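Local coordinates for protein nitroreductase (Bacteroides fragilis NCTC 9343, PDB 3EK3) that binds flavin mononucleotide and, as a member of the nitroreductase family, is probably an NAD(P)H-linked oxidoreductase acting on nitrogenous compounds, at residues I11-S16 with A123-G128; V17-R22 with E172-K177. One frame throughout, in Å; residues are numbered along the deposited sequence.

Interaction 1. Residues I11-S16 with A123-G128; sequences IKARRS and AATSLG. With FMN (flavin mononucleotide), chain B.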
# COMPACT_ATOMS: atom_id res chain seq x y z
N ILE A 11 3.76 13.77 -0.93
CA ILE A 11 3.59 12.56 -1.75
C ILE A 11 4.54 12.57 -2.97
O ILE A 11 5.18 11.56 -3.27
CB ILE A 11 2.11 12.41 -2.20
CG1 ILE A 11 1.27 11.87 -1.03
CG2 ILE A 11 2.00 11.50 -3.41
CD1 ILE A 11 -0.26 11.92 -1.23
N LYS A 12 4.60 13.68 -3.70
CA LYS A 12 5.55 13.82 -4.81
C LYS A 12 7.01 13.81 -4.38
O LYS A 12 7.86 13.37 -5.15
CB LYS A 12 5.27 15.09 -5.61
CG LYS A 12 3.98 15.07 -6.38
CD LYS A 12 3.70 16.50 -6.85
CE LYS A 12 2.80 16.57 -8.02
NZ LYS A 12 2.70 17.99 -8.53
N ALA A 13 7.30 14.28 -3.17
CA ALA A 13 8.69 14.43 -2.71
C ALA A 13 9.27 13.13 -2.14
O ALA A 13 10.49 12.99 -2.07
CB ALA A 13 8.80 15.53 -1.67
N ARG A 14 8.41 12.20 -1.75
CA ARG A 14 8.85 10.91 -1.21
C ARG A 14 9.70 10.16 -2.22
O ARG A 14 9.26 9.88 -3.34
CB ARG A 14 7.66 10.04 -0.80
CG ARG A 14 8.03 8.71 -0.16
CD ARG A 14 7.16 7.55 -0.61
NE ARG A 14 7.04 7.49 -2.05
CZ ARG A 14 7.96 6.99 -2.87
NH1 ARG A 14 9.08 6.49 -2.41
NH2 ARG A 14 7.76 7.05 -4.17
N ARG A 15 10.90 9.77 -1.79
CA ARG A 15 11.81 9.02 -2.65
C ARG A 15 12.41 7.85 -1.90
O ARG A 15 12.46 7.82 -0.67
CB ARG A 15 12.94 9.93 -3.19
CG ARG A 15 12.49 11.10 -4.09
CD ARG A 15 11.76 10.66 -5.34
NE ARG A 15 12.59 9.83 -6.21
CZ ARG A 15 13.59 10.26 -6.97
NH1 ARG A 15 13.91 11.56 -6.98
NH2 ARG A 15 14.29 9.40 -7.71
N SER A 16 12.88 6.87 -2.67
CA SER A 16 13.63 5.78 -2.12
C SER A 16 15.10 6.15 -1.98
O SER A 16 15.81 6.36 -2.97
CB SER A 16 13.49 4.57 -3.02
OG SER A 16 12.15 4.07 -3.01
N ALA A 123 4.90 9.76 6.33
CA ALA A 123 5.17 10.28 7.66
C ALA A 123 6.67 10.65 7.77
O ALA A 123 7.02 11.73 8.24
CB ALA A 123 4.78 9.26 8.70
N ALA A 124 7.54 9.74 7.36
CA ALA A 124 8.99 9.96 7.44
C ALA A 124 9.38 11.16 6.61
O ALA A 124 10.09 12.05 7.07
CB ALA A 124 9.74 8.74 6.99
N THR A 125 8.89 11.23 5.37
CA THR A 125 9.22 12.36 4.49
C THR A 125 8.78 13.66 5.14
O THR A 125 9.52 14.64 5.11
CB THR A 125 8.59 12.19 3.10
OG1 THR A 125 9.08 11.00 2.48
CG2 THR A 125 8.95 13.39 2.21
N SER A 126 7.59 13.67 5.74
CA SER A 126 7.09 14.92 6.35
C SER A 126 7.93 15.39 7.53
O SER A 126 7.84 16.56 7.90
CB SER A 126 5.64 14.78 6.81
OG SER A 126 5.58 14.07 8.03
N LEU A 127 8.76 14.51 8.07
CA LEU A 127 9.64 14.79 9.20
C LEU A 127 11.12 14.94 8.84
O LEU A 127 12.00 15.01 9.72
CB LEU A 127 9.46 13.68 10.23
CG LEU A 127 8.07 13.59 10.87
CD1 LEU A 127 7.90 12.22 11.58
CD2 LEU A 127 7.81 14.71 11.84
N GLY A 128 11.41 14.99 7.54
CA GLY A 128 12.78 15.04 7.03
C GLY A 128 13.62 13.79 7.14
O GLY A 128 14.85 13.84 7.04
N1 FMN B . 14.04 -0.55 -3.24
C2 FMN B . 15.18 -1.18 -2.79
O2 FMN B . 16.25 -0.57 -2.75
N3 FMN B . 15.16 -2.50 -2.40
C4 FMN B . 14.01 -3.21 -2.47
O4 FMN B . 14.00 -4.32 -1.91
C4A FMN B . 12.85 -2.57 -2.92
N5 FMN B . 11.67 -3.26 -2.97
C5A FMN B . 10.49 -2.66 -3.37
C6 FMN B . 9.31 -3.40 -3.38
C7 FMN B . 8.10 -2.81 -3.74
C7M FMN B . 6.78 -3.54 -3.55
C8 FMN B . 8.09 -1.44 -4.07
C8M FMN B . 6.79 -0.69 -4.01
C9 FMN B . 9.28 -0.71 -4.06
C9A FMN B . 10.49 -1.30 -3.71
N10 FMN B . 11.71 -0.59 -3.71
C10 FMN B . 12.86 -1.21 -3.27
C1' FMN B . 11.75 0.87 -4.05
C2' FMN B . 11.56 1.07 -5.56
O2' FMN B . 12.75 0.71 -6.25
C3' FMN B . 11.28 2.54 -5.80
O3' FMN B . 10.00 2.83 -5.27
C4' FMN B . 11.26 2.91 -7.30
O4' FMN B . 12.56 2.80 -7.85
C5' FMN B . 10.74 4.33 -7.50
O5' FMN B . 11.61 5.27 -6.87
P FMN B . 11.09 6.32 -5.75
O1P FMN B . 9.90 7.01 -6.30
O2P FMN B . 12.28 7.22 -5.35
O3P FMN B . 10.58 5.54 -4.57

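Interaction 2. Residues V17-R22 with E172-K177; sequences VRAYDR and EGALLK. With FMN (flavin mononucleotide), chain B.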
# COMPACT_ATOMS: atom_id res chain seq x y z
N VAL A 17 15.57 6.20 -0.73
CA VAL A 17 16.94 6.62 -0.43
C VAL A 17 17.76 5.41 0.01
O VAL A 17 17.30 4.59 0.80
CB VAL A 17 16.94 7.69 0.69
CG1 VAL A 17 18.36 7.95 1.25
CG2 VAL A 17 16.33 9.00 0.17
N ARG A 18 18.99 5.31 -0.51
CA ARG A 18 19.82 4.11 -0.35
C ARG A 18 21.22 4.43 0.14
O ARG A 18 22.14 3.66 -0.03
CB ARG A 18 19.87 3.36 -1.67
CG ARG A 18 18.47 3.04 -2.22
CD ARG A 18 18.52 2.15 -3.42
NE ARG A 18 17.17 1.76 -3.81
CZ ARG A 18 16.44 2.34 -4.75
NH1 ARG A 18 16.91 3.36 -5.43
NH2 ARG A 18 15.22 1.89 -5.00
N ALA A 19 21.36 5.60 0.76
CA ALA A 19 22.60 5.99 1.43
C ALA A 19 22.20 6.81 2.63
O ALA A 19 21.48 7.78 2.48
CB ALA A 19 23.48 6.81 0.51
N TYR A 20 22.68 6.41 3.80
CA TYR A 20 22.22 6.93 5.07
C TYR A 20 23.36 7.44 5.93
O TYR A 20 24.46 6.90 5.90
CB TYR A 20 21.45 5.83 5.85
CG TYR A 20 20.11 5.58 5.24
CD1 TYR A 20 19.00 6.35 5.60
CD2 TYR A 20 19.94 4.60 4.28
CE1 TYR A 20 17.77 6.16 4.99
CE2 TYR A 20 18.72 4.41 3.67
CZ TYR A 20 17.63 5.18 4.03
OH TYR A 20 16.41 4.95 3.39
N ASP A 21 23.08 8.51 6.67
CA ASP A 21 23.94 8.95 7.75
C ASP A 21 23.91 7.94 8.88
O ASP A 21 22.97 7.14 9.01
CB ASP A 21 23.49 10.32 8.27
CG ASP A 21 24.50 10.97 9.19
OD1 ASP A 21 25.46 11.57 8.66
OD2 ASP A 21 24.34 10.89 10.44
N ARG A 22 24.93 7.97 9.73
CA ARG A 22 24.93 7.10 10.91
C ARG A 22 23.97 7.54 12.02
O ARG A 22 23.64 6.74 12.88
CB ARG A 22 26.35 6.94 11.47
CG ARG A 22 27.25 6.08 10.58
CD ARG A 22 28.72 6.06 11.00
NE ARG A 22 29.52 7.15 10.41
N GLU A 172 24.99 12.73 3.75
CA GLU A 172 25.45 14.03 3.28
C GLU A 172 25.99 13.87 1.86
O GLU A 172 26.78 12.95 1.58
CB GLU A 172 26.52 14.58 4.22
CG GLU A 172 26.66 16.08 4.14
CD GLU A 172 27.93 16.61 4.80
OE1 GLU A 172 28.47 15.94 5.72
OE2 GLU A 172 28.39 17.69 4.37
N GLY A 173 25.53 14.72 0.94
CA GLY A 173 25.97 14.67 -0.45
C GLY A 173 25.43 13.53 -1.32
O GLY A 173 25.82 13.41 -2.48
N ALA A 174 24.54 12.70 -0.77
CA ALA A 174 23.82 11.72 -1.58
C ALA A 174 22.80 12.47 -2.45
O ALA A 174 21.90 13.13 -1.92
CB ALA A 174 23.13 10.68 -0.72
N LEU A 175 22.96 12.37 -3.76
CA LEU A 175 22.06 13.02 -4.70
C LEU A 175 21.13 11.99 -5.33
O LEU A 175 21.56 10.89 -5.67
CB LEU A 175 22.84 13.71 -5.82
CG LEU A 175 23.90 14.73 -5.40
CD1 LEU A 175 24.44 15.41 -6.65
CD2 LEU A 175 23.35 15.76 -4.41
N LEU A 176 19.86 12.35 -5.50
CA LEU A 176 18.86 11.49 -6.13
C LEU A 176 18.71 11.84 -7.60
O LEU A 176 18.83 13.00 -7.97
CB LEU A 176 17.50 11.67 -5.44
CG LEU A 176 17.28 11.05 -4.05
CD1 LEU A 176 16.37 11.92 -3.20
CD2 LEU A 176 16.71 9.65 -4.16
N LYS A 177 18.41 10.84 -8.43
CA LYS A 177 17.97 11.08 -9.80
C LYS A 177 16.69 11.95 -9.77
O LYS A 177 15.84 11.73 -8.95
CB LYS A 177 17.70 9.73 -10.49
CG LYS A 177 18.97 8.91 -10.82
N1 FMN B . 14.04 -0.55 -3.24
C2 FMN B . 15.18 -1.18 -2.79
O2 FMN B . 16.25 -0.57 -2.75
N3 FMN B . 15.16 -2.50 -2.40
C4 FMN B . 14.01 -3.21 -2.47
O4 FMN B . 14.00 -4.32 -1.91
C4A FMN B . 12.85 -2.57 -2.92
N5 FMN B . 11.67 -3.26 -2.97
C5A FMN B . 10.49 -2.66 -3.37
C6 FMN B . 9.31 -3.40 -3.38
C7 FMN B . 8.10 -2.81 -3.74
C7M FMN B . 6.78 -3.54 -3.55
C8 FMN B . 8.09 -1.44 -4.07
C8M FMN B . 6.79 -0.69 -4.01
C9 FMN B . 9.28 -0.71 -4.06
C9A FMN B . 10.49 -1.30 -3.71
N10 FMN B . 11.71 -0.59 -3.71
C10 FMN B . 12.86 -1.21 -3.27
C1' FMN B . 11.75 0.87 -4.05
C2' FMN B . 11.56 1.07 -5.56
O2' FMN B . 12.75 0.71 -6.25
C3' FMN B . 11.28 2.54 -5.80
O3' FMN B . 10.00 2.83 -5.27
C4' FMN B . 11.26 2.91 -7.30
O4' FMN B . 12.56 2.80 -7.85
C5' FMN B . 10.74 4.33 -7.50
O5' FMN B . 11.61 5.27 -6.87
P FMN B . 11.09 6.32 -5.75
O1P FMN B . 9.90 7.01 -6.30
O2P FMN B . 12.28 7.22 -5.35
O3P FMN B . 10.58 5.54 -4.57
O HOH W 1 26.20 11.56 6.15

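Interaction 1. Residues I11-S16 with A123-G128
Just behind the FMN phosphate pocket of this nitroreductase, Arg-14 leans on Thr-125, where the chain leaving helix 6-13 passes the C-terminal end of helix 109-126. The two side chains cross at about a right angle, and the aliphatic root of the arginine does the touching: Arg-14 CG lies 3.6 Å from Thr-125 OG1. That hydroxyl is bonded to the carbonyl of Phe-121 one turn back in its own helix, so towards Arg-14 it serves as a packing surface. Thr-125 CG2 reaches the end of helix 6-13, 4.4 Å from Ala-13 CB. Beyond Thr-125 a Schellman motif ends the helix, with Gly-128 at positive phi as its C-prime residue.

Arg-14 has CG anti to the backbone N (chi1 -177°), then bends at chi2 and chi3, which carries its guanidinium away from the helix to the phosphate. FMN O3P sits at the edge of that group and in its plane, 2.8 Å from Arg-14 NH1 along a fairly straight N-H...O line (162°). NH2 of the same arginine bonds O1P and, at a more bent angle, O3P, and also the carbonyl of Tyr-39 of the second subunit. Arg-15 folds round to give O2P its NE at 2.8 Å, while the backbone N of Ser-16 reaches the same oxygen at 2.8 Å, nearly straight at 170°. Ser-16 OG donates to O3P over 2.7 Å.

Each of the three terminal phosphate oxygens is thus gripped from this one short segment, O2P and O3P by more than one donor. With Lys-179 also bonded to FMN, the positive charge gathered here probably offsets the negative charge of the phosphate; Arg-14 contributes its guanidinium while its root packs on Thr-125.

Interaction 2. Residues V17-R22 with E172-K177
Ala-19 and Ala-174 meet methyl to methyl, CB to CB at 4.1 Å, where the loop between helices 6-13 and 27-38 runs beside the loop that follows strand 160-168. A second apolar touch is tentative: Val-17 CG2 lies 4.4 Å from Leu-176 CD2 in one of the two conformers modelled for the leucine. At the other end the link is polar and goes through a water, which donates to Asp-21 OD1 (2.6 Å) and accepts from the backbone N of Glu-172 (2.9 Å). The other carboxylate oxygen, Asp-21 OD2, takes the backbone N-H of Lys-23, so both oxygens have a partner.

Backbone bonds set the 17-22 loop in place: Val-17 pairs with Ser-131 of strand 130-134, Ala-19 with Ala-171 and Asp-21 with Tyr-169. Tyr-20 turns away from the 172-177 loop and packs on Ala-130 and Cys-132; one face of its ring carries Val-17 CG1, 4.0 Å above the plane and displaced toward the rim.

Between these anchors Arg-18 extends to the flavin. Its chain is extended from CG to NE, bringing NE to within 2.7 Å of FMN O2 at 167°. NH2 of Arg-18 points at FMN N1 with an almost linear N-H...N angle of 177°, though at a longer 3.2 Å. A guanidinium facing N1 and O2 edge-on would be expected to stabilise negative charge on that side of the reduced isoalloxazine, as in related flavoproteins.

In the fold
The two contacts divide the cofactor between them: residues 11-16 of interaction 1 hold the phosphate of FMN, and 17-22 of interaction 2 reach its isoalloxazine through Arg-18. Since Ser-16 and Val-17 are consecutive, one continuous run of chain reaches from the phosphate to the N1/O2 edge of the isoalloxazine, with the contact centres about 14 Å apart. The second loop of interaction 2 also touches the phosphate side: Arg-15 NH1 lies 2.8 Å from Lys-177 O, a probable hydrogen bond. Helix 109-126 and loop 172-177 thus each pack against part of this FMN-binding run.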